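Thioesterase (Pseudomonas aeruginosa, PDB 3QY3) is a hotdog-fold thioesterase that probably hydrolyses fatty acyl-CoA thioesters. Local coordinates at residues P94-V99 with H118-P123; G77-Q82 with V135-A140; Q27-A32 with V61-T66. One frame throughout, in Å; residues are numbered along the deposited sequence.

Interaction 1 of 3, residues P94-V99 with H118-P123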
ATOM      1  N   PRO A  94      -5.143  -7.757 -15.454  1.00 23.33           N
ATOM      2  CA  PRO A  94      -3.928  -8.435 -15.054  1.00 22.63           C
ATOM      3  C   PRO A  94      -2.784  -8.032 -16.021  1.00 22.26           C
ATOM      4  O   PRO A  94      -3.006  -7.884 -17.222  1.00 22.21           O
ATOM      5  CB  PRO A  94      -4.260  -9.905 -15.223  1.00 24.28           C
ATOM      6  CG  PRO A  94      -5.364  -9.947 -16.192  1.00 26.97           C
ATOM      7  CD  PRO A  94      -6.111  -8.677 -16.107  1.00 25.78           C
ATOM      8  N   ALA A  95      -1.569  -7.983 -15.509  1.00 20.99           N
ATOM      9  CA  ALA A  95      -0.423  -7.664 -16.319  1.00 20.96           C
ATOM     10  C   ALA A  95       0.824  -8.001 -15.502  1.00 20.96           C
ATOM     11  O   ALA A  95       0.772  -8.095 -14.274  1.00 20.68           O
ATOM     12  CB  ALA A  95      -0.411  -6.139 -16.683  1.00 21.08           C
ATOM     13  N   THR A  96       1.925  -8.200 -16.210  1.00 20.77           N
ATOM     14  CA  THR A  96       3.248  -8.327 -15.595  1.00 21.74           C
ATOM     15  C   THR A  96       4.128  -7.195 -16.105  1.00 20.92           C
ATOM     16  O   THR A  96       4.373  -7.059 -17.314  1.00 21.83           O
ATOM     17  CB  THR A  96       3.879  -9.695 -15.897  1.00 22.78           C
ATOM     18  OG1 THR A  96       3.001 -10.703 -15.366  1.00 26.52           O
ATOM     19  CG2 THR A  96       5.294  -9.787 -15.292  1.00 23.15           C
ATOM     20  N   VAL A  97       4.571  -6.342 -15.188  1.00 20.87           N
ATOM     21  CA  VAL A  97       5.434  -5.239 -15.551  1.00 19.63           C
ATOM     22  C   VAL A  97       6.860  -5.761 -15.667  1.00 20.19           C
ATOM     23  O   VAL A  97       7.306  -6.517 -14.845  1.00 21.75           O
ATOM     24  CB  VAL A  97       5.350  -4.072 -14.534  1.00 19.93           C
ATOM     25  CG1 VAL A  97       6.504  -3.070 -14.737  1.00 19.36           C
ATOM     26  CG2 VAL A  97       3.955  -3.377 -14.661  1.00 18.55           C
ATOM     27  N   VAL A  98       7.571  -5.320 -16.695  1.00 21.01           N
ATOM     28  CA  VAL A  98       8.946  -5.680 -16.917  1.00 21.98           C
ATOM     29  C   VAL A  98       9.718  -4.426 -16.678  1.00 22.35           C
ATOM     30  O   VAL A  98       9.492  -3.375 -17.306  1.00 22.56           O
ATOM     31  CB  VAL A  98       9.210  -6.255 -18.377  1.00 24.27           C
ATOM     32  CG1 VAL A  98      10.691  -6.531 -18.609  1.00 25.15           C
ATOM     33  CG2 VAL A  98       8.408  -7.576 -18.577  1.00 24.89           C
ATOM     34  N   VAL A  99      10.621  -4.516 -15.721  1.00 20.77           N
ATOM     35  CA  VAL A  99      11.474  -3.409 -15.362  1.00 20.69           C
ATOM     36  C   VAL A  99      12.902  -3.716 -15.839  1.00 19.84           C
ATOM     37  O   VAL A  99      13.543  -4.697 -15.406  1.00 21.24           O
ATOM     38  CB  VAL A  99      11.576  -3.209 -13.837  1.00 20.41           C
ATOM     39  CG1 VAL A  99      12.526  -2.011 -13.539  1.00 19.20           C
ATOM     40  CG2 VAL A  99      10.160  -2.887 -13.222  1.00 21.34           C
ATOM     41  N   HIS A 118       8.090  -1.862 -19.363  1.00 25.84           N
ATOM     42  CA  HIS A 118       7.275  -2.437 -20.426  0.60 26.08           C
ATOM     43  C   HIS A 118       6.290  -3.423 -19.694  1.00 24.89           C
ATOM     44  O   HIS A 118       6.299  -3.542 -18.483  1.00 22.88           O
ATOM     45  CB  HIS A 118       8.147  -3.234 -21.431  0.60 27.32           C
ATOM     46  CG  HIS A 118       9.399  -2.527 -21.904  0.60 29.85           C
ATOM     47  ND1 HIS A 118       9.385  -1.501 -22.825  0.60 31.71           N
ATOM     48  CD2 HIS A 118      10.704  -2.758 -21.625  0.60 32.33           C
ATOM     49  CE1 HIS A 118      10.621  -1.111 -23.073  0.60 35.43           C
ATOM     50  NE2 HIS A 118      11.442  -1.849 -22.344  0.60 34.64           N
ATOM     51  N   THR A 119       5.531  -4.168 -20.465  1.00 25.31           N
ATOM     52  CA  THR A 119       4.752  -5.306 -19.929  1.00 25.28           C
ATOM     53  C   THR A 119       5.201  -6.550 -20.688  1.00 26.82           C
ATOM     54  O   THR A 119       5.739  -6.472 -21.791  1.00 26.64           O
ATOM     55  CB  THR A 119       3.208  -5.090 -19.997  1.00 25.39           C
ATOM     56  OG1 THR A 119       2.779  -5.006 -21.365  1.00 24.96           O
ATOM     57  CG2 THR A 119       2.745  -3.855 -19.174  1.00 25.56           C
ATOM     58  N   LEU A 120       4.941  -7.715 -20.123  1.00 26.75           N
ATOM     59  CA  LEU A 120       5.243  -8.937 -20.807  1.00 28.66           C
ATOM     60  C   LEU A 120       4.520  -9.031 -22.146  1.00 30.30           C
ATOM     61  O   LEU A 120       5.129  -9.491 -23.107  1.00 29.28           O
ATOM     62  CB  LEU A 120       4.837 -10.148 -19.997  1.00 29.89           C
ATOM     63  CG  LEU A 120       5.892 -10.871 -19.182  1.00 36.22           C
ATOM     64  CD1 LEU A 120       5.298 -12.212 -18.777  1.00 37.59           C
ATOM     65  CD2 LEU A 120       7.248 -10.994 -19.921  1.00 37.04           C
ATOM     66  N   GLU A 121       3.254  -8.624 -22.199  1.00 30.93           N
ATOM     67  CA  GLU A 121       2.477  -8.696 -23.458  1.00 33.03           C
ATOM     68  C   GLU A 121       2.867  -7.614 -24.472  1.00 33.22           C
ATOM     69  O   GLU A 121       2.526  -7.695 -25.648  1.00 32.47           O
ATOM     70  CB  GLU A 121       0.970  -8.622 -23.144  1.00 34.31           C
ATOM     71  CG  GLU A 121       0.478  -7.251 -22.888  1.00 35.30           C
ATOM     72  CD  GLU A 121      -1.025  -7.163 -22.601  1.00 40.59           C
ATOM     73  OE1 GLU A 121      -1.783  -8.156 -22.714  1.00 40.13           O
ATOM     74  OE2 GLU A 121      -1.458  -6.052 -22.242  1.00 42.80           O
ATOM     75  N   ASP A 122       3.560  -6.578 -23.996  1.00 30.62           N
ATOM     76  CA  ASP A 122       3.884  -5.430 -24.793  1.00 30.91           C
ATOM     77  C   ASP A 122       5.344  -5.089 -24.528  1.00 31.91           C
ATOM     78  O   ASP A 122       5.653  -4.045 -23.957  1.00 29.65           O
ATOM     79  CB  ASP A 122       2.894  -4.298 -24.525  1.00 30.33           C
ATOM     80  CG  ASP A 122       2.990  -3.166 -25.534  1.00 33.88           C
ATOM     81  OD1 ASP A 122       3.716  -3.314 -26.539  1.00 33.65           O
ATOM     82  OD2 ASP A 122       2.376  -2.094 -25.284  1.00 31.74           O
ATOM     83  N   PRO A 123       6.258  -6.003 -24.922  1.00 33.11           N
ATOM     84  CA  PRO A 123       7.652  -5.907 -24.464  1.00 34.34           C
ATOM     85  C   PRO A 123       8.413  -4.744 -25.074  1.00 36.44           C
ATOM     86  O   PRO A 123       9.450  -4.335 -24.546  1.00 36.67           O
ATOM     87  CB  PRO A 123       8.282  -7.225 -24.919  1.00 36.48           C
ATOM     88  CG  PRO A 123       7.404  -7.708 -26.062  1.00 35.78           C
ATOM     89  CD  PRO A 123       6.020  -7.226 -25.731  1.00 34.44           C
TER
HETATM   90  O   HOH W   1      -3.389  -7.978 -19.704  1.00 30.44           O

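Interaction 2 of 3, residues G77-Q82 with V135-A140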
ATOM      1  N   GLY A  77      25.155   0.669   2.882  1.00 40.19           N
ATOM      2  CA  GLY A  77      24.476   0.248   1.655  1.00 37.41           C
ATOM      3  C   GLY A  77      23.844   1.402   0.895  1.00 35.05           C
ATOM      4  O   GLY A  77      24.007   2.573   1.271  1.00 33.87           O
ATOM      5  N   PRO A  78      23.121   1.068  -0.181  1.00 32.58           N
ATOM      6  CA  PRO A  78      22.607   2.093  -1.086  1.00 30.92           C
ATOM      7  C   PRO A  78      21.394   2.798  -0.493  1.00 30.02           C
ATOM      8  O   PRO A  78      20.525   2.168   0.133  1.00 29.35           O
ATOM      9  CB  PRO A  78      22.244   1.305  -2.341  1.00 30.66           C
ATOM     10  CG  PRO A  78      21.905  -0.096  -1.818  1.00 31.51           C
ATOM     11  CD  PRO A  78      22.777  -0.306  -0.607  1.00 32.49           C
ATOM     12  N   VAL A  79      21.360   4.113  -0.677  1.00 29.24           N
ATOM     13  CA  VAL A  79      20.238   4.930  -0.279  1.00 28.40           C
ATOM     14  C   VAL A  79      19.754   5.694  -1.513  1.00 27.00           C
ATOM     15  O   VAL A  79      20.572   6.201  -2.282  1.00 27.93           O
ATOM     16  CB  VAL A  79      20.654   5.907   0.857  1.00 29.85           C
ATOM     17  CG1 VAL A  79      19.512   6.814   1.220  1.00 32.73           C
ATOM     18  CG2 VAL A  79      21.056   5.102   2.064  1.00 33.29           C
ATOM     19  N   VAL A  80      18.440   5.711  -1.723  1.00 24.06           N
ATOM     20  CA  VAL A  80      17.868   6.493  -2.793  1.00 22.71           C
ATOM     21  C   VAL A  80      17.944   8.027  -2.489  1.00 22.27           C
ATOM     22  O   VAL A  80      17.381   8.515  -1.518  1.00 23.01           O
ATOM     23  CB  VAL A  80      16.424   6.054  -3.096  1.00 23.38           C
ATOM     24  CG1 VAL A  80      15.858   6.926  -4.182  1.00 22.71           C
ATOM     25  CG2 VAL A  80      16.385   4.567  -3.532  1.00 25.60           C
ATOM     26  N   LEU A  81      18.622   8.766  -3.366  1.00 20.68           N
ATOM     27  CA  LEU A  81      18.706  10.209  -3.250  1.00 21.30           C
ATOM     28  C   LEU A  81      17.607  10.874  -4.075  1.00 20.86           C
ATOM     29  O   LEU A  81      17.100  11.924  -3.703  1.00 18.80           O
ATOM     30  CB  LEU A  81      20.067  10.716  -3.766  1.00 22.36           C
ATOM     31  CG  LEU A  81      20.320  12.228  -3.845  1.00 25.54           C
ATOM     32  CD1 LEU A  81      20.017  12.904  -2.518  1.00 26.82           C
ATOM     33  CD2 LEU A  81      21.796  12.535  -4.285  1.00 32.29           C
ATOM     34  N   GLN A  82      17.341  10.318  -5.247  1.00 22.43           N
ATOM     35  CA  GLN A  82      16.411  10.934  -6.159  1.00 22.39           C
ATOM     36  C   GLN A  82      15.721   9.911  -7.064  1.00 22.95           C
ATOM     37  O   GLN A  82      16.349   8.946  -7.543  1.00 22.01           O
ATOM     38  CB  GLN A  82      17.137  11.976  -6.985  1.00 23.40           C
ATOM     39  CG  GLN A  82      16.194  12.748  -7.894  1.00 26.83           C
ATOM     40  CD  GLN A  82      16.954  13.740  -8.714  1.00 31.27           C
ATOM     41  OE1 GLN A  82      17.372  13.407  -9.819  1.00 29.77           O
ATOM     42  NE2 GLN A  82      17.153  14.942  -8.188  1.00 26.44           N
ATOM     43  N   VAL A 135      23.131   6.608  -3.597  1.00 26.93           N
ATOM     44  CA  VAL A 135      24.385   6.950  -2.953  0.60 28.58           C
ATOM     45  C   VAL A 135      24.667   5.862  -1.896  1.00 29.70           C
ATOM     46  O   VAL A 135      23.748   5.428  -1.181  1.00 28.54           O
ATOM     47  CB  VAL A 135      24.336   8.391  -2.340  0.60 29.36           C
ATOM     48  CG1 VAL A 135      24.124   9.472  -3.425  0.60 28.35           C
ATOM     49  CG2 VAL A 135      23.231   8.536  -1.274  0.60 28.50           C
ATOM     50  N   TRP A 136      25.915   5.397  -1.804  1.00 31.42           N
ATOM     51  CA  TRP A 136      26.267   4.422  -0.770  1.00 34.24           C
ATOM     52  C   TRP A 136      26.688   5.232   0.445  1.00 36.24           C
ATOM     53  O   TRP A 136      27.481   6.161   0.326  1.00 37.10           O
ATOM     54  CB  TRP A 136      27.379   3.466  -1.216  1.00 34.84           C
ATOM     55  CG  TRP A 136      26.819   2.167  -1.731  1.00 35.43           C
ATOM     56  CD1 TRP A 136      26.829   0.939  -1.088  1.00 34.84           C
ATOM     57  CD2 TRP A 136      26.123   1.971  -2.965  1.00 34.33           C
ATOM     58  NE1 TRP A 136      26.133   0.006  -1.854  1.00 34.56           N
ATOM     59  CE2 TRP A 136      25.727   0.612  -3.022  1.00 33.75           C
ATOM     60  CE3 TRP A 136      25.817   2.810  -4.059  1.00 34.69           C
ATOM     61  CZ2 TRP A 136      25.043   0.076  -4.130  1.00 35.40           C
ATOM     62  CZ3 TRP A 136      25.093   2.271  -5.141  1.00 32.00           C
ATOM     63  CH2 TRP A 136      24.715   0.931  -5.159  1.00 33.54           C
ATOM     64  N   VAL A 137      26.131   4.861   1.585  1.00 38.50           N
ATOM     65  CA  VAL A 137      26.306   5.553   2.836  1.00 41.17           C
ATOM     66  C   VAL A 137      26.514   4.542   3.995  1.00 43.58           C
ATOM     67  O   VAL A 137      25.936   3.445   4.034  1.00 42.72           O
ATOM     68  CB  VAL A 137      25.087   6.440   3.164  1.00 41.20           C
ATOM     69  CG1 VAL A 137      25.374   7.295   4.388  1.00 43.97           C
ATOM     70  CG2 VAL A 137      24.664   7.317   1.966  1.00 41.88           C
ATOM     71  N   ARG A 138      27.374   4.897   4.947  1.00 46.82           N
ATOM     72  CA  ARG A 138      27.384   4.172   6.206  1.00 48.46           C
ATOM     73  C   ARG A 138      26.263   4.779   7.046  1.00 47.97           C
ATOM     74  O   ARG A 138      26.302   5.973   7.342  1.00 48.31           O
ATOM     75  CB  ARG A 138      28.729   4.313   6.902  1.00 51.08           C
ATOM     76  CG  ARG A 138      28.793   3.500   8.170  1.00 55.48           C
ATOM     77  CD  ARG A 138      30.239   3.333   8.589  1.00 61.78           C
ATOM     78  NE  ARG A 138      30.885   2.234   7.864  1.00 66.35           N
ATOM     79  CZ  ARG A 138      30.997   0.984   8.321  1.00 70.67           C
ATOM     80  NH1 ARG A 138      30.507   0.634   9.513  1.00 72.25           N
ATOM     81  NH2 ARG A 138      31.612   0.068   7.582  1.00 73.58           N
ATOM     82  N   HIS A 139      25.281   3.972   7.439  1.00 57.96           N
ATOM     83  CA  HIS A 139      24.004   4.511   7.923  1.00 59.71           C
ATOM     84  C   HIS A 139      24.087   5.147   9.296  1.00 64.27           C
ATOM     85  O   HIS A 139      23.564   6.249   9.498  1.00 63.89           O
ATOM     86  CB  HIS A 139      22.937   3.425   7.943  1.00 62.22           C
ATOM     87  CG  HIS A 139      22.704   2.780   6.613  1.00 59.05           C
ATOM     88  ND1 HIS A 139      22.468   3.504   5.463  1.00 54.42           N
ATOM     89  CD2 HIS A 139      22.651   1.473   6.257  1.00 60.64           C
ATOM     90  CE1 HIS A 139      22.280   2.668   4.457  1.00 54.72           C
ATOM     91  NE2 HIS A 139      22.388   1.430   4.910  1.00 56.19           N
ATOM     92  N   ALA A 140      24.740   4.466  10.240  1.00 70.02           N
ATOM     93  CA  ALA A 140      24.846   4.981  11.620  1.00 75.37           C
ATOM     94  C   ALA A 140      25.630   6.299  11.681  1.00 75.47           C
ATOM     95  O   ALA A 140      25.554   7.030  12.667  1.00 79.15           O
ATOM     96  CB  ALA A 140      25.500   3.935  12.533  1.00 81.66           C
TER

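Interaction 3 of 3, residues Q27-A32 with V61-T66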
ATOM      1  N   GLN A  27      24.329  -0.055 -20.789  1.00 36.45           N
ATOM      2  CA  GLN A  27      24.475  -1.470 -20.372  1.00 35.82           C
ATOM      3  C   GLN A  27      23.294  -1.944 -19.531  1.00 32.73           C
ATOM      4  O   GLN A  27      23.055  -1.394 -18.465  1.00 32.37           O
ATOM      5  CB  GLN A  27      25.729  -1.625 -19.541  1.00 37.64           C
ATOM      6  CG  GLN A  27      25.829  -2.943 -18.771  1.00 38.64           C
ATOM      7  CD  GLN A  27      27.102  -3.009 -17.941  1.00 44.04           C
ATOM      8  OE1 GLN A  27      27.770  -2.001 -17.759  1.00 47.57           O
ATOM      9  NE2 GLN A  27      27.439  -4.198 -17.442  1.00 44.45           N
ATOM     10  N   LEU A  28      22.615  -3.007 -19.963  1.00 32.00           N
ATOM     11  CA  LEU A  28      21.537  -3.625 -19.131  1.00 30.25           C
ATOM     12  C   LEU A  28      22.096  -4.372 -17.939  1.00 29.15           C
ATOM     13  O   LEU A  28      22.847  -5.337 -18.104  1.00 30.78           O
ATOM     14  CB  LEU A  28      20.714  -4.598 -19.972  1.00 31.02           C
ATOM     15  CG  LEU A  28      19.521  -5.323 -19.371  1.00 26.86           C
ATOM     16  CD1 LEU A  28      18.413  -4.283 -18.954  1.00 27.26           C
ATOM     17  CD2 LEU A  28      18.958  -6.323 -20.424  1.00 29.10           C
ATOM     18  N   LEU A  29      21.728  -3.943 -16.731  1.00 26.69           N
ATOM     19  CA  LEU A  29      22.148  -4.582 -15.507  1.00 26.52           C
ATOM     20  C   LEU A  29      21.201  -5.697 -15.025  1.00 26.29           C
ATOM     21  O   LEU A  29      21.610  -6.724 -14.467  1.00 25.22           O
ATOM     22  CB  LEU A  29      22.317  -3.503 -14.448  1.00 25.63           C
ATOM     23  CG  LEU A  29      23.467  -2.509 -14.621  1.00 25.48           C
ATOM     24  CD1 LEU A  29      23.343  -1.426 -13.554  1.00 28.69           C
ATOM     25  CD2 LEU A  29      24.842  -3.230 -14.539  1.00 28.68           C
ATOM     26  N   HIS A  30      19.894  -5.480 -15.176  1.00 24.43           N
ATOM     27  CA  HIS A  30      18.920  -6.370 -14.600  1.00 24.51           C
ATOM     28  C   HIS A  30      17.565  -6.192 -15.277  1.00 24.11           C
ATOM     29  O   HIS A  30      17.229  -5.086 -15.671  1.00 23.46           O
ATOM     30  CB  HIS A  30      18.703  -6.087 -13.102  1.00 23.55           C
ATOM     31  CG  HIS A  30      17.991  -7.188 -12.409  1.00 25.16           C
ATOM     32  ND1 HIS A  30      18.599  -8.393 -12.125  1.00 26.62           N
ATOM     33  CD2 HIS A  30      16.708  -7.298 -11.996  1.00 21.84           C
ATOM     34  CE1 HIS A  30      17.713  -9.183 -11.533  1.00 26.53           C
ATOM     35  NE2 HIS A  30      16.571  -8.536 -11.426  1.00 23.63           N
ATOM     36  N   THR A  31      16.881  -7.324 -15.442  1.00 24.52           N
ATOM     37  CA  THR A  31      15.498  -7.354 -15.894  1.00 25.05           C
ATOM     38  C   THR A  31      14.681  -8.063 -14.862  1.00 24.56           C
ATOM     39  O   THR A  31      14.926  -9.252 -14.532  1.00 24.36           O
ATOM     40  CB  THR A  31      15.373  -8.036 -17.255  1.00 26.61           C
ATOM     41  OG1 THR A  31      16.219  -7.358 -18.216  1.00 27.70           O
ATOM     42  CG2 THR A  31      13.886  -8.010 -17.722  1.00 25.83           C
ATOM     43  N   ALA A  32      13.679  -7.355 -14.316  1.00 22.32           N
ATOM     44  CA  ALA A  32      12.779  -7.965 -13.310  1.00 21.80           C
ATOM     45  C   ALA A  32      11.380  -8.073 -13.882  1.00 22.53           C
ATOM     46  O   ALA A  32      10.952  -7.196 -14.650  1.00 22.53           O
ATOM     47  CB  ALA A  32      12.713  -7.117 -11.959  1.00 23.52           C
ATOM     48  N   VAL A  61      15.865  -4.093  -5.622  1.00 20.97           N
ATOM     49  CA  VAL A  61      16.112  -5.091  -4.576  1.00 21.01           C
ATOM     50  C   VAL A  61      16.541  -6.432  -5.157  1.00 20.49           C
ATOM     51  O   VAL A  61      17.522  -7.009  -4.703  1.00 23.37           O
ATOM     52  CB  VAL A  61      14.862  -5.226  -3.629  1.00 20.74           C
ATOM     53  CG1 VAL A  61      14.969  -6.439  -2.709  1.00 24.84           C
ATOM     54  CG2 VAL A  61      14.726  -3.925  -2.811  1.00 19.85           C
ATOM     55  N   ALA A  62      15.894  -6.865  -6.229  1.00 22.25           N
ATOM     56  CA  ALA A  62      16.289  -8.118  -6.908  1.00 24.01           C
ATOM     57  C   ALA A  62      17.682  -8.055  -7.495  1.00 25.08           C
ATOM     58  O   ALA A  62      18.486  -8.997  -7.313  1.00 26.11           O
ATOM     59  CB  ALA A  62      15.249  -8.450  -8.005  1.00 24.47           C
ATOM     60  N   TRP A  63      18.029  -6.940  -8.160  1.00 24.21           N
ATOM     61  CA  TRP A  63      19.404  -6.701  -8.646  1.00 23.27           C
ATOM     62  C   TRP A  63      20.413  -6.741  -7.488  1.00 25.23           C
ATOM     63  O   TRP A  63      21.444  -7.462  -7.565  1.00 23.91           O
ATOM     64  CB  TRP A  63      19.545  -5.390  -9.384  1.00 24.15           C
ATOM     65  CG  TRP A  63      20.893  -5.134  -9.904  1.00 23.34           C
ATOM     66  CD1 TRP A  63      21.653  -5.987 -10.688  1.00 23.21           C
ATOM     67  CD2 TRP A  63      21.657  -3.961  -9.740  1.00 25.32           C
ATOM     68  NE1 TRP A  63      22.862  -5.406 -10.993  1.00 23.57           N
ATOM     69  CE2 TRP A  63      22.898  -4.167 -10.410  1.00 26.08           C
ATOM     70  CE3 TRP A  63      21.461  -2.769  -9.037  1.00 22.58           C
ATOM     71  CZ2 TRP A  63      23.919  -3.201 -10.413  1.00 28.06           C
ATOM     72  CZ3 TRP A  63      22.480  -1.834  -9.047  1.00 28.01           C
ATOM     73  CH2 TRP A  63      23.686  -2.051  -9.729  1.00 26.88           C
ATOM     74  N   PHE A  64      20.133  -5.985  -6.428  1.00 23.28           N
ATOM     75  CA  PHE A  64      20.975  -6.024  -5.259  1.00 24.92           C
ATOM     76  C   PHE A  64      21.145  -7.461  -4.724  1.00 28.20           C
ATOM     77  O   PHE A  64      22.282  -7.851  -4.328  1.00 30.47           O
ATOM     78  CB  PHE A  64      20.465  -5.113  -4.145  1.00 24.15           C
ATOM     79  CG  PHE A  64      20.489  -3.654  -4.462  1.00 27.69           C
ATOM     80  CD1 PHE A  64      21.419  -3.088  -5.305  1.00 29.99           C
ATOM     81  CD2 PHE A  64      19.585  -2.825  -3.848  1.00 27.58           C
ATOM     82  CE1 PHE A  64      21.411  -1.714  -5.548  1.00 28.71           C
ATOM     83  CE2 PHE A  64      19.610  -1.479  -4.086  1.00 29.90           C
ATOM     84  CZ  PHE A  64      20.508  -0.951  -4.958  1.00 30.26           C
ATOM     85  N   GLU A  65      20.058  -8.232  -4.713  1.00 30.63           N
ATOM     86  CA  GLU A  65      20.130  -9.617  -4.207  1.00 33.84           C
ATOM     87  C   GLU A  65      21.091 -10.437  -5.056  1.00 34.35           C
ATOM     88  O   GLU A  65      21.902 -11.220  -4.495  1.00 35.78           O
ATOM     89  CB  GLU A  65      18.755 -10.314  -4.140  1.00 33.80           C
ATOM     90  CG  GLU A  65      18.870 -11.803  -3.737  1.00 41.30           C
ATOM     91  CD  GLU A  65      17.577 -12.604  -3.913  1.00 50.55           C
ATOM     92  OE1 GLU A  65      16.543 -12.031  -4.340  1.00 55.57           O
ATOM     93  OE2 GLU A  65      17.605 -13.832  -3.621  1.00 57.84           O
ATOM     94  N   THR A  66      21.081 -10.240  -6.385  1.00 34.36           N
ATOM     95  CA  THR A  66      21.951 -11.046  -7.232  1.00 36.20           C
ATOM     96  C   THR A  66      23.406 -10.786  -6.907  1.00 37.79           C
ATOM     97  O   THR A  66      24.256 -11.652  -7.150  1.00 39.10           O
ATOM     98  CB  THR A  66      21.778 -10.842  -8.764  1.00 35.74           C
ATOM     99  OG1 THR A  66      22.277  -9.565  -9.142  1.00 35.11           O
ATOM    100  CG2 THR A  66      20.355 -11.054  -9.189  1.00 35.67           C
TER

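Interaction 1 of 3, residues P94-V99 with H118-P123
Val98 holds CG1 anti to its backbone N (chi1 176°), which sets CG2 beside that N and over the start of the turn on the neighbouring strand, where it meets Leu120 CD2 at 3.9 Å. Leu120 stands roughly perpendicular to Val98 here. Thr96 sets OG1 beside the backbone N (chi1 -60°), which leaves CG2 anti to it, and its side chain runs alongside that of Leu120 in the same direction, with Thr96 CB 4.0 Å from Leu120 CG. Leu120 thus spreads its two methyl branches, CD1 by the threonine and CD2 by the valine.

The backbones pair in antiparallel fashion. Val98 and His118 form a hydrogen-bonded pair: Val98 N reaches His118 O at 2.8 Å, and His118 N returns a bond to Val98 O at 2.9 Å. Val97 and Thr119 follow as a non-hydrogen-bonded pair, and Leu120 N then closes on Thr96 O at 2.9 Å. The same oxygen takes a CA-H...O contact from Thr119 CA at 3.2 Å. The His118 side chain shares the face of Val98; in the conformer given, one of two, ND1 bonds Gly125 O and Pro123 O lies over one ring face, toward the rim. This is the open end of the antiparallel beta hairpin 96-106/110-119, part of the hotdog-fold sheet.

Interaction 2 of 3, residues G77-Q82 with V135-A140
Pro78 lays its pyrrolidine ring on the indole of Trp136, with CB 3.6 Å from the centroid of the six-membered ring and only 16° off its normal, a CH-pi contact over the face. Proline CD sits nearer the pyrrole side, 3.6 Å from Trp136 NE1, so the ring spans both halves of the indole. In Trp136 a chi1 of -97°, off the usual staggered positions, helps bring the indole against Pro78, with CD1 at the backbone of Gly77.

On the other face of the sheet lie Val79, Val135 and Val137. Val79 has CG1 anti to its backbone N and directs CG2 to the edge of the His139 imidazole, 3.6 Å from CE1, as the two side chains run antiparallel, flank to flank. Val135 is modelled in two conformers; in the one given CG1 comes 3.9 Å from Leu81 CD2, a contact that the second conformer makes doubtful.

Four backbone bonds tie the strands. Val79 N to Val135 O is 2.8 Å and Val135 N to Val79 O is 2.9 Å; Gly77 and Val137 bond reciprocally, N to O, both at 3.1 Å. Pro78, which has no N-H to give, falls at the intervening non-hydrogen-bonded pair with Trp136. Farther along, Leu81 and Gln82 both face Lys133, a classic beta bulge in this antiparallel pairing of the hotdog-fold sheet.

Interaction 3 of 3, residues Q27-A32 with V61-T66
His30 brings its imidazole from the strand onto the helix, lying against the turn that carries Ala62 and Trp63. Its CB already touches the tryptophan, 3.8 Å from Trp63 CD1. With CG anti to the backbone N (chi1 -165°), the ring is carried on past the indole: CG meets Trp63 CB at 3.8 Å, ND1 and CD2 pass over the helix backbone at CA and N of Trp63, CE1 comes to Thr66 CG2 at 4.0 Å, and NE2 finishes 3.7 Å from Ala62 CB. One ring face is therefore turned to the helix, with Trp63 CB making a CH-pi contact over it and Trp63 N lying above its centre. The imidazole and the indole five-membered ring meet obliquely, planes at 45°.

Trp63, its own CG anti to the backbone N, lays its indole along Leu29 and His30. Leu29 CB lies over one face of the indole, toward the rim, and Leu29 CD1 comes 3.7 Å from Trp63 CZ2. Leu29 and His30 form a classic beta bulge opposite Leu101, consistent with both consecutive side chains pointing to the helix. No hydrogen bond crosses between the segments; Thr66 OG1 instead donates to Trp63 O at 2.8 Å, within the last turn of the helix.

The helix segment crosses the strand segment at 119°, their axes 8.6 Å apart at the closest. Trp63 also packs on Leu111 and Leu113 of strand 110-119, and Leu29 touches Leu113 too. Helix 51-66 lies over strands 28-35, 96-106 and 110-119, while its Phe64 meets Ile69 and Leu71 of the following loop.

In the fold
All three contacts belong to one hotdog layout, a curved antiparallel sheet with helix 51-66 packed on it. Interactions 1 and 2 lie on opposite sides of the chain's centre, their own centres 30 Å apart and nearest atoms about 13 Å, bridged by the neighbouring strands 110-119 and 128-138. Interaction 3 touches both. Toward interaction 1, Val99 O lies 2.9 Å from Ala32 N, a probable hydrogen bond between strands 96-106 and 28-35; toward interaction 2, Phe64 CE2 of the helix packs on Pro78 CG at 3.5 Å. Near Gln82 the sheet continues into a third subunit, while Pro94 packs on Glu65 of a second.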